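Local coordinates for sterol regulatory element-binding protein cleavage-activating protein (Schizosaccharomyces pombe, PDB 4YHC) that is an escort required for processing of sre1 at low sterol or low oxygen, this chain being the WD40 domain of the escort, at residues 87-98 against 102-113. The protein carries 9 engineered substitutions. Sequence-based numbering, arbitrary orientation.
Sequences NYVSLFSKDTLF and VESPSLMLQHSY. Engineered in segment 102-113: Ser106 (natural residue Cys).
Phe92 turns its edge to the face of Tyr113, a T-shaped pair with ring planes at 80° and centroids 5.2 Å apart. The pair lies at one end of a blade of the WD40 beta-propeller. CD2 of Phe92 sits over the Tyr113 face, away from the ring centre. One face of Phe92 carries CB of Leu97, and Ser90 OG lies at its edge. At the edge of Tyr113, in the ring plane, is the carbonyl O of Ser93. Tyr113 OH donates a hydrogen bond to Ser93 O, but the modelled 2.4 Å is too short to be taken literally. A chi1 of 82° turns the Tyr113 ring back toward the 93-95 turn. The Phe98 ring has Thr96 CG2 over one face, and the Gln110 amide lies alongside it, the two planes 47° apart.

Strands 88-92, 96-101 and 106-112 belong to the four-stranded antiparallel blade, and Tyr113 follows its outermost strand, 106-112. The predicted second WD repeat covers most of the contact. Leu97 and His111 form a hydrogen-bonded pair, and the bond from Leu97 N to His111 O is nearly straight. Thr96 with Ser112 and Phe98 with Gln110 are non-hydrogen-bonded pairs. A classic beta bulge sets Met108 and Leu109 opposite the single residue Ile99.

On the sheet face of Leu97 and His111, Leu97 CD1 meets Leu109 CD2 at 3.8 Å. All three side chains also touch Ile163 of strand 161-170 in the next sheet along the chain. On the other face, Gln110 CG, trans to its backbone N, lies 3.5 Å from Thr96 CG2. The chain extends from there to carry the amide beside Phe98. At the far end, Glu103 OE1 forms salt bridges with Lys65 and Lys43. Nearby, Val102 N donates to Asn87 O at 2.7 Å, and Val102 CG1 presses tightly on Val89 CG2 at 3.4 Å.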
ATOM      1  N   ASN A  87     -12.608   9.713  -3.143  1.00 21.07           N
ATOM      2  CA  ASN A  87     -13.982  10.232  -3.185  1.00 26.13           C
ATOM      3  C   ASN A  87     -15.035   9.186  -3.430  1.00 24.88           C
ATOM      4  O   ASN A  87     -16.215   9.410  -3.102  1.00 28.28           O
ATOM      5  CB  ASN A  87     -14.122  11.313  -4.261  1.00 31.60           C
ATOM      6  CG  ASN A  87     -13.225  12.482  -3.990  1.00 36.77           C
ATOM      7  OD1 ASN A  87     -13.150  12.948  -2.879  1.00 39.96           O
ATOM      8  ND2 ASN A  87     -12.460  12.871  -4.965  1.00 34.65           N
ATOM      9  N   TYR A  88     -14.625   8.071  -4.031  1.00 20.90           N
ATOM     10  CA  TYR A  88     -15.521   6.967  -4.335  1.00 23.33           C
ATOM     11  C   TYR A  88     -14.976   5.633  -3.786  1.00 24.76           C
ATOM     12  O   TYR A  88     -13.752   5.410  -3.708  1.00 18.88           O
ATOM     13  CB  TYR A  88     -15.694   6.869  -5.879  1.00 19.56           C
ATOM     14  CG  TYR A  88     -16.196   8.143  -6.450  1.00 25.06           C
ATOM     15  CD1 TYR A  88     -17.554   8.512  -6.327  1.00 32.04           C
ATOM     16  CD2 TYR A  88     -15.350   9.028  -7.059  1.00 32.97           C
ATOM     17  CE1 TYR A  88     -18.017   9.728  -6.821  1.00 26.70           C
ATOM     18  CE2 TYR A  88     -15.815  10.261  -7.534  1.00 35.28           C
ATOM     19  CZ  TYR A  88     -17.148  10.599  -7.397  1.00 31.88           C
ATOM     20  OH  TYR A  88     -17.588  11.826  -7.883  1.00 36.88           O
ATOM     21  N   VAL A  89     -15.875   4.763  -3.399  1.00 20.36           N
ATOM     22  CA  VAL A  89     -15.526   3.395  -3.019  1.00 19.53           C
ATOM     23  C   VAL A  89     -16.322   2.439  -3.902  1.00 24.43           C
ATOM     24  O   VAL A  89     -17.541   2.719  -4.200  1.00 21.01           O
ATOM     25  CB  VAL A  89     -15.833   3.129  -1.549  1.00 27.16           C
ATOM     26  CG1 VAL A  89     -15.252   1.802  -1.116  1.00 27.14           C
ATOM     27  CG2 VAL A  89     -15.188   4.178  -0.661  1.00 29.29           C
ATOM     28  N   SER A  90     -15.659   1.360  -4.341  1.00 20.06           N
ATOM     29  CA  SER A  90     -16.306   0.249  -5.044  1.00 20.29           C
ATOM     30  C   SER A  90     -16.323  -0.942  -4.174  1.00 23.55           C
ATOM     31  O   SER A  90     -15.269  -1.365  -3.723  1.00 19.17           O
ATOM     32  CB  SER A  90     -15.581  -0.177  -6.331  1.00 22.69           C
ATOM     33  OG  SER A  90     -14.206  -0.457  -6.079  1.00 25.18           O
ATOM     34  N   LEU A  91     -17.513  -1.476  -3.931  1.00 21.53           N
ATOM     35  CA  LEU A  91     -17.697  -2.686  -3.136  1.00 22.91           C
ATOM     36  C   LEU A  91     -18.202  -3.804  -4.075  1.00 22.17           C
ATOM     37  O   LEU A  91     -19.098  -3.575  -4.875  1.00 23.72           O
ATOM     38  CB  LEU A  91     -18.725  -2.447  -2.056  1.00 23.04           C
ATOM     39  CG  LEU A  91     -18.527  -1.410  -0.964  1.00 25.74           C
ATOM     40  CD1 LEU A  91     -19.761  -1.402  -0.081  1.00 27.47           C
ATOM     41  CD2 LEU A  91     -17.292  -1.765  -0.150  1.00 20.85           C
ATOM     42  N   PHE A  92     -17.644  -4.994  -3.958  1.00 18.64           N
ATOM     43  CA  PHE A  92     -18.054  -6.112  -4.773  1.00 22.15           C
ATOM     44  C   PHE A  92     -18.553  -7.215  -3.882  1.00 24.61           C
ATOM     45  O   PHE A  92     -17.811  -7.716  -3.007  1.00 24.28           O
ATOM     46  CB  PHE A  92     -16.861  -6.675  -5.579  1.00 21.54           C
ATOM     47  CG  PHE A  92     -16.485  -5.826  -6.765  1.00 22.45           C
ATOM     48  CD1 PHE A  92     -15.873  -4.594  -6.581  1.00 22.48           C
ATOM     49  CD2 PHE A  92     -16.729  -6.283  -8.081  1.00 25.64           C
ATOM     50  CE1 PHE A  92     -15.557  -3.802  -7.656  1.00 26.23           C
ATOM     51  CE2 PHE A  92     -16.404  -5.496  -9.147  1.00 22.41           C
ATOM     52  CZ  PHE A  92     -15.842  -4.245  -8.941  1.00 23.62           C
ATOM     53  N   SER A  93     -19.809  -7.602  -4.080  1.00 25.82           N
ATOM     54  CA  SER A  93     -20.319  -8.853  -3.504  1.00 23.21           C
ATOM     55  C   SER A  93     -20.045  -9.991  -4.491  1.00 30.13           C
ATOM     56  O   SER A  93     -19.318  -9.787  -5.485  1.00 26.09           O
ATOM     57  CB  SER A  93     -21.816  -8.713  -3.195  1.00 25.41           C
ATOM     58  OG  SER A  93     -22.548  -8.507  -4.415  1.00 26.84           O
ATOM     59  N   LYS A  94     -20.595 -11.195  -4.249  1.00 25.23           N
ATOM     60  CA  LYS A  94     -20.392 -12.286  -5.170  1.00 31.55           C
ATOM     61  C   LYS A  94     -20.972 -12.018  -6.574  1.00 32.56           C
ATOM     62  O   LYS A  94     -20.416 -12.502  -7.554  1.00 30.27           O
ATOM     63  CB  LYS A  94     -20.929 -13.618  -4.614  1.00 41.12           C
ATOM     64  CG  LYS A  94     -22.445 -13.692  -4.449  1.00 45.03           C
ATOM     65  CD  LYS A  94     -22.914 -15.002  -3.782  1.00 54.29           C
ATOM     66  CE  LYS A  94     -24.352 -14.838  -3.261  1.00 63.17           C
ATOM     67  NZ  LYS A  94     -24.775 -15.875  -2.274  1.00 70.19           N
ATOM     68  N   ASP A  95     -22.048 -11.239  -6.670  1.00 24.47           N
ATOM     69  CA  ASP A  95     -22.675 -10.968  -7.963  1.00 33.96           C
ATOM     70  C   ASP A  95     -22.935  -9.514  -8.285  1.00 38.45           C
ATOM     71  O   ASP A  95     -23.439  -9.216  -9.370  1.00 32.62           O
ATOM     72  CB  ASP A  95     -24.000 -11.741  -8.123  1.00 40.98           C
ATOM     73  CG  ASP A  95     -25.012 -11.458  -7.043  1.00 44.33           C
ATOM     74  OD1 ASP A  95     -25.039 -10.358  -6.466  1.00 45.79           O
ATOM     75  OD2 ASP A  95     -25.808 -12.381  -6.758  1.00 53.41           O
ATOM     76  N   THR A  96     -22.581  -8.596  -7.384  1.00 30.33           N
ATOM     77  CA  THR A  96     -22.933  -7.177  -7.612  1.00 30.24           C
ATOM     78  C   THR A  96     -21.815  -6.227  -7.234  1.00 32.62           C
ATOM     79  O   THR A  96     -21.120  -6.435  -6.218  1.00 26.46           O
ATOM     80  CB  THR A  96     -24.183  -6.865  -6.783  1.00 31.77           C
ATOM     81  OG1 THR A  96     -25.103  -7.958  -6.896  1.00 31.17           O
ATOM     82  CG2 THR A  96     -24.855  -5.587  -7.208  1.00 28.17           C
ATOM     83  N   LEU A  97     -21.648  -5.179  -8.034  1.00 25.96           N
ATOM     84  CA  LEU A  97     -20.784  -4.093  -7.662  1.00 27.10           C
ATOM     85  C   LEU A  97     -21.592  -2.848  -7.351  1.00 32.17           C
ATOM     86  O   LEU A  97     -22.654  -2.554  -7.977  1.00 25.15           O
ATOM     87  CB  LEU A  97     -19.706  -3.860  -8.719  1.00 26.34           C
ATOM     88  CG  LEU A  97     -20.042  -3.106  -9.986  1.00 25.89           C
ATOM     89  CD1 LEU A  97     -19.844  -1.609  -9.910  1.00 21.14           C
ATOM     90  CD2 LEU A  97     -19.167  -3.667 -11.107  1.00 28.16           C
ATOM     91  N   PHE A  98     -21.103  -2.136  -6.352  1.00 17.64           N
ATOM     92  CA  PHE A  98     -21.740  -0.960  -5.852  1.00 19.98           C
ATOM     93  C   PHE A  98     -20.732   0.155  -5.814  1.00 23.47           C
ATOM     94  O   PHE A  98     -19.663   0.001  -5.247  1.00 26.48           O
ATOM     95  CB  PHE A  98     -22.205  -1.237  -4.425  1.00 19.71           C
ATOM     96  CG  PHE A  98     -23.057  -2.480  -4.223  1.00 21.63           C
ATOM     97  CD1 PHE A  98     -22.498  -3.691  -3.925  1.00 25.89           C
ATOM     98  CD2 PHE A  98     -24.451  -2.387  -4.163  1.00 25.99           C
ATOM     99  CE1 PHE A  98     -23.252  -4.812  -3.643  1.00 26.32           C
ATOM    100  CE2 PHE A  98     -25.232  -3.505  -3.859  1.00 26.71           C
ATOM    101  CZ  PHE A  98     -24.629  -4.734  -3.624  1.00 24.54           C
ATOM    102  N   VAL A 102     -18.281   8.896  -1.405  1.00 28.50           N
ATOM    103  CA  VAL A 102     -18.055   8.998   0.053  1.00 28.77           C
ATOM    104  C   VAL A 102     -17.972  10.458   0.505  1.00 34.82           C
ATOM    105  O   VAL A 102     -18.196  10.711   1.672  1.00 36.29           O
ATOM    106  CB  VAL A 102     -16.863   8.184   0.592  1.00 32.08           C
ATOM    107  CG1 VAL A 102     -17.176   6.689   0.566  1.00 32.75           C
ATOM    108  CG2 VAL A 102     -15.605   8.457  -0.185  1.00 27.41           C
ATOM    109  N   GLU A 103     -17.731  11.378  -0.432  1.00 33.49           N
ATOM    110  CA  GLU A 103     -17.610  12.804  -0.148  1.00 38.06           C
ATOM    111  C   GLU A 103     -18.985  13.370   0.111  1.00 42.19           C
ATOM    112  O   GLU A 103     -19.206  14.009   1.113  1.00 47.06           O
ATOM    113  CB  GLU A 103     -16.883  13.525  -1.317  1.00 70.45           C
ATOM    114  CG  GLU A 103     -15.825  14.559  -0.897  1.00 79.25           C
ATOM    115  CD  GLU A 103     -14.833  14.001   0.142  1.00 87.48           C
ATOM    116  OE1 GLU A 103     -13.976  13.134  -0.194  1.00 84.41           O
ATOM    117  OE2 GLU A 103     -14.928  14.388   1.326  1.00 93.29           O
ATOM    118  N   SER A 104     -19.947  13.077  -0.750  1.00 45.12           N
ATOM    119  CA  SER A 104     -21.368  13.350  -0.435  1.00 53.86           C
ATOM    120  C   SER A 104     -22.156  12.043  -0.432  1.00 49.06           C
ATOM    121  O   SER A 104     -22.632  11.605  -1.504  1.00 50.80           O
ATOM    122  CB  SER A 104     -21.985  14.322  -1.464  1.00 65.46           C
ATOM    123  OG  SER A 104     -21.144  15.449  -1.684  1.00 73.08           O
ATOM    124  N   PRO A 105     -22.295  11.406   0.744  1.00 44.07           N
ATOM    125  CA  PRO A 105     -22.615   9.982   0.705  1.00 41.91           C
ATOM    126  C   PRO A 105     -23.874   9.622  -0.093  1.00 41.45           C
ATOM    127  O   PRO A 105     -24.962  10.121   0.190  1.00 41.57           O
ATOM    128  CB  PRO A 105     -22.762   9.586   2.167  1.00 36.34           C
ATOM    129  CG  PRO A 105     -22.699  10.811   2.954  1.00 44.26           C
ATOM    130  CD  PRO A 105     -22.070  11.877   2.107  1.00 49.64           C
ATOM    131  N   SER A 106     -23.705   8.755  -1.072  1.00 34.83           N
ATOM    132  CA  SER A 106     -24.820   8.138  -1.781  1.00 36.13           C
ATOM    133  C   SER A 106     -24.343   6.997  -2.673  1.00 33.12           C
ATOM    134  O   SER A 106     -23.149   6.925  -3.030  1.00 28.84           O
ATOM    135  CB  SER A 106     -25.480   9.152  -2.656  1.00 40.07           C
ATOM    136  OG  SER A 106     -24.551   9.663  -3.541  1.00 46.49           O
ATOM    137  N   LEU A 107     -25.301   6.159  -3.060  1.00 28.89           N
ATOM    138  CA  LEU A 107     -25.091   5.068  -3.965  1.00 30.20           C
ATOM    139  C   LEU A 107     -25.239   5.638  -5.328  1.00 31.69           C
ATOM    140  O   LEU A 107     -26.283   6.167  -5.660  1.00 34.01           O
ATOM    141  CB  LEU A 107     -26.146   4.003  -3.766  1.00 32.54           C
ATOM    142  CG  LEU A 107     -25.844   2.507  -3.978  1.00 35.58           C
ATOM    143  CD1 LEU A 107     -27.034   1.850  -4.607  1.00 35.65           C
ATOM    144  CD2 LEU A 107     -24.586   2.132  -4.709  1.00 29.31           C
ATOM    145  N   MET A 108     -24.201   5.553  -6.124  1.00 27.99           N
ATOM    146  CA  MET A 108     -24.199   6.162  -7.433  1.00 32.79           C
ATOM    147  C   MET A 108     -24.635   5.111  -8.435  1.00 37.71           C
ATOM    148  O   MET A 108     -25.230   5.412  -9.465  1.00 33.22           O
ATOM    149  CB  MET A 108     -22.799   6.619  -7.864  1.00 28.59           C
ATOM    150  CG  MET A 108     -22.020   7.458  -6.888  1.00 40.61           C
ATOM    151  SD  MET A 108     -22.841   9.039  -6.691  1.00 70.88           S
ATOM    152  CE  MET A 108     -22.329   9.844  -8.197  1.00 60.63           C
ATOM    153  N   LEU A 109     -24.287   3.866  -8.175  1.00 30.27           N
ATOM    154  CA  LEU A 109     -24.482   2.854  -9.201  1.00 27.26           C
ATOM    155  C   LEU A 109     -24.419   1.486  -8.579  1.00 31.47           C
ATOM    156  O   LEU A 109     -23.698   1.249  -7.575  1.00 31.51           O
ATOM    157  CB  LEU A 109     -23.441   3.036 -10.319  1.00 28.58           C
ATOM    158  CG  LEU A 109     -23.349   2.017 -11.441  1.00 35.61           C
ATOM    159  CD1 LEU A 109     -22.796   2.667 -12.680  1.00 37.26           C
ATOM    160  CD2 LEU A 109     -22.453   0.847 -11.081  1.00 36.06           C
ATOM    161  N   GLN A 110     -25.220   0.604  -9.153  1.00 25.14           N
ATOM    162  CA  GLN A 110     -25.222  -0.803  -8.822  1.00 26.37           C
ATOM    163  C   GLN A 110     -25.264  -1.579 -10.119  1.00 31.18           C
ATOM    164  O   GLN A 110     -26.041  -1.236 -10.986  1.00 34.91           O
ATOM    165  CB  GLN A 110     -26.411  -1.107  -7.959  1.00 31.39           C
ATOM    166  CG  GLN A 110     -26.586  -2.559  -7.601  1.00 40.48           C
ATOM    167  CD  GLN A 110     -27.797  -2.760  -6.721  1.00 39.01           C
ATOM    168  OE1 GLN A 110     -28.190  -1.853  -6.034  1.00 44.05           O
ATOM    169  NE2 GLN A 110     -28.361  -3.957  -6.714  1.00 42.25           N
ATOM    170  N   HIS A 111     -24.473  -2.651 -10.233  1.00 30.17           N
ATOM    171  CA  HIS A 111     -24.277  -3.351 -11.501  1.00 28.93           C
ATOM    172  C   HIS A 111     -23.955  -4.796 -11.256  1.00 35.95           C
ATOM    173  O   HIS A 111     -23.052  -5.089 -10.455  1.00 34.70           O
ATOM    174  CB  HIS A 111     -23.129  -2.741 -12.301  1.00 23.70           C
ATOM    175  CG  HIS A 111     -23.033  -3.263 -13.697  1.00 32.34           C
ATOM    176  ND1 HIS A 111     -23.771  -2.733 -14.735  1.00 33.44           N
ATOM    177  CD2 HIS A 111     -22.278  -4.256 -14.234  1.00 27.42           C
ATOM    178  CE1 HIS A 111     -23.477  -3.379 -15.854  1.00 34.91           C
ATOM    179  NE2 HIS A 111     -22.582  -4.317 -15.571  1.00 37.18           N
ATOM    180  N   SER A 112     -24.653  -5.717 -11.951  1.00 29.63           N
ATOM    181  CA  SER A 112     -24.426  -7.124 -11.669  1.00 35.93           C
ATOM    182  C   SER A 112     -23.329  -7.710 -12.567  1.00 37.94           C
ATOM    183  O   SER A 112     -23.132  -7.235 -13.665  1.00 30.58           O
ATOM    184  CB  SER A 112     -25.729  -7.876 -11.706  1.00 41.55           C
ATOM    185  OG  SER A 112     -26.518  -7.361 -10.651  1.00 47.65           O
ATOM    186  N   TYR A 113     -22.550  -8.667 -12.061  1.00 36.46           N
ATOM    187  CA  TYR A 113     -21.284  -8.992 -12.719  1.00 44.28           C
ATOM    188  C   TYR A 113     -21.013 -10.456 -12.490  1.00 52.42           C
ATOM    189  O   TYR A 113     -21.415 -11.003 -11.454  1.00 53.02           O
ATOM    190  CB  TYR A 113     -20.120  -8.060 -12.231  1.00 40.14           C
ATOM    191  CG  TYR A 113     -19.495  -8.504 -10.931  1.00 41.25           C
ATOM    192  CD1 TYR A 113     -20.054  -8.164  -9.697  1.00 29.00           C
ATOM    193  CD2 TYR A 113     -18.365  -9.284 -10.940  1.00 38.51           C
ATOM    194  CE1 TYR A 113     -19.542  -8.639  -8.530  1.00 24.24           C
ATOM    195  CE2 TYR A 113     -17.840  -9.734  -9.787  1.00 25.85           C
ATOM    196  CZ  TYR A 113     -18.434  -9.433  -8.584  1.00 34.75           C
ATOM    197  OH  TYR A 113     -17.851  -9.937  -7.427  1.00 40.94           O
TER